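Local structure of carbohydrate-binding protein (Flavonifractor plautii, 6N1B) at residues Gln276-Pro279 / Phe284-Ile287. The protein probably removes the acetyl group from the N-acetylgalactosamine of the blood group A antigen, an early step in converting A to O type blood. Numbering follows the deposited sequence.
Sequences QYVP and FVCI
The beta hairpin of strands 269-278 and 283-291, the first two strands of a four-stranded antiparallel sheet, is stitched near its turn by Gln276 and Val285. Their paired bonds identify a hydrogen-bonded antiparallel site: Gln276 N donates to Val285 O over 2.9 Å, and Val285 N to Gln276 O over 2.8 Å, both nearly straight at 171°. Phe284 CA adds a weaker, bent CA-H...O contact to Gln276 O at 3.3 Å, a supplement to the N-H bond that holds this oxygen.

Tyr277 and Phe284 form the adjoining non-hydrogen-bonded pair, where the CA atoms close to 4.3 Å. Their rings make a T-shaped stack, with centroids 5.0 Å apart and planes at 69°. The tyrosine ring turns an edge to one face of Phe284, with Tyr277 CD1 over its centre, 3.7 Å above the plane; CG anti to the backbone N (chi1 -177°) brings the ring there. Val210 of strand 207-212 touches both side chains, joining the hairpin to the neighbouring sheet.

On the face bearing Gln276 and Val285, Val278 turns toward the partner strand and its CG2 meets Val285 CG2 at 3.7 Å, with Phe339 against Val285 and Tyr341 against Val278. Near-linear N-H...O=C hydrogen bonds between the strands thus fix their register, while the T-shaped pair and the methyls of two beta-branched valines add apolar contacts between them and pack outward on strands 207-212 and 333-342.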
loop_
_atom_site.group_PDB
_atom_site.type_symbol
_atom_site.label_atom_id
_atom_site.label_comp_id
_atom_site.label_asym_id
_atom_site.label_seq_id
_atom_site.Cartn_x
_atom_site.Cartn_y
_atom_site.Cartn_z
ATOM N N GLN A 276 -2.232 -9.653 3.913
ATOM C CA GLN A 276 -3.218 -9.786 4.988
ATOM C C GLN A 276 -3.138 -11.198 5.563
ATOM O O GLN A 276 -2.994 -12.146 4.807
ATOM C CB GLN A 276 -4.633 -9.564 4.467
ATOM C CG GLN A 276 -4.956 -8.149 4.038
ATOM C CD GLN A 276 -5.307 -7.304 5.198
ATOM O OE1 GLN A 276 -6.437 -7.363 5.727
ATOM N NE2 GLN A 276 -4.315 -6.526 5.727
ATOM N N TYR A 277 -3.309 -11.302 6.894
ATOM C CA TYR A 277 -3.701 -12.605 7.445
ATOM C C TYR A 277 -5.274 -12.682 7.306
ATOM O O TYR A 277 -5.928 -11.715 7.772
ATOM C CB TYR A 277 -3.233 -12.859 8.872
ATOM C CG TYR A 277 -3.623 -14.251 9.283
ATOM C CD1 TYR A 277 -2.905 -15.410 8.840
ATOM C CD2 TYR A 277 -4.751 -14.452 10.090
ATOM C CE1 TYR A 277 -3.349 -16.712 9.152
ATOM C CE2 TYR A 277 -5.153 -15.727 10.448
ATOM C CZ TYR A 277 -4.513 -16.828 9.975
ATOM O OH TYR A 277 -4.912 -18.098 10.272
ATOM N N VAL A 278 -5.760 -13.785 6.777
ATOM C CA VAL A 278 -7.200 -13.953 6.540
ATOM C C VAL A 278 -7.671 -15.104 7.414
ATOM O O VAL A 278 -7.533 -16.276 7.065
ATOM C CB VAL A 278 -7.491 -14.173 5.072
ATOM C CG1 VAL A 278 -9.011 -14.308 4.889
ATOM C CG2 VAL A 278 -6.960 -13.058 4.185
ATOM N N PRO A 279 -8.275 -14.809 8.575
ATOM C CA PRO A 279 -8.715 -15.859 9.478
ATOM C C PRO A 279 -9.621 -16.942 8.819
ATOM O O PRO A 279 -9.484 -18.133 9.061
ATOM C CB PRO A 279 -9.469 -15.121 10.574
ATOM C CG PRO A 279 -8.708 -13.814 10.672
ATOM C CD PRO A 279 -8.456 -13.509 9.189
ATOM N N PHE A 284 -2.051 -16.497 5.220
ATOM C CA PHE A 284 -1.665 -15.190 4.714
ATOM C C PHE A 284 -1.946 -15.150 3.202
ATOM O O PHE A 284 -1.734 -16.132 2.485
ATOM C CB PHE A 284 -0.184 -14.866 4.993
ATOM C CG PHE A 284 0.201 -14.879 6.419
ATOM C CD1 PHE A 284 0.534 -16.042 7.094
ATOM C CD2 PHE A 284 0.282 -13.699 7.125
ATOM C CE1 PHE A 284 0.874 -16.031 8.471
ATOM C CE2 PHE A 284 0.618 -13.630 8.460
ATOM C CZ PHE A 284 0.904 -14.801 9.137
ATOM N N VAL A 285 -2.433 -13.968 2.780
ATOM C CA VAL A 285 -2.744 -13.689 1.389
ATOM C C VAL A 285 -2.063 -12.426 0.999
ATOM O O VAL A 285 -2.059 -11.465 1.719
ATOM C CB VAL A 285 -4.280 -13.646 1.177
ATOM C CG1 VAL A 285 -4.590 -13.370 -0.294
ATOM C CG2 VAL A 285 -4.953 -14.936 1.649
ATOM N N CYS A 286 -1.453 -12.439 -0.222
ATOM C CA CYS A 286 -0.729 -11.247 -0.703
ATOM C C CYS A 286 -1.140 -10.953 -2.162
ATOM O O CYS A 286 -1.248 -11.834 -2.995
ATOM C CB CYS A 286 0.790 -11.555 -0.628
ATOM S SG CYS A 286 1.805 -10.237 -1.395
ATOM N N ILE A 287 -1.372 -9.641 -2.351
ATOM C CA ILE A 287 -1.502 -9.125 -3.709
ATOM C C ILE A 287 -0.192 -8.449 -4.034
ATOM O O ILE A 287 0.208 -7.465 -3.410
ATOM C CB ILE A 287 -2.730 -8.128 -3.792
ATOM C CG1 ILE A 287 -3.993 -8.878 -3.638
ATOM C CG2 ILE A 287 -2.674 -7.433 -5.116
ATOM C CD1 ILE A 287 -5.252 -8.033 -3.782
#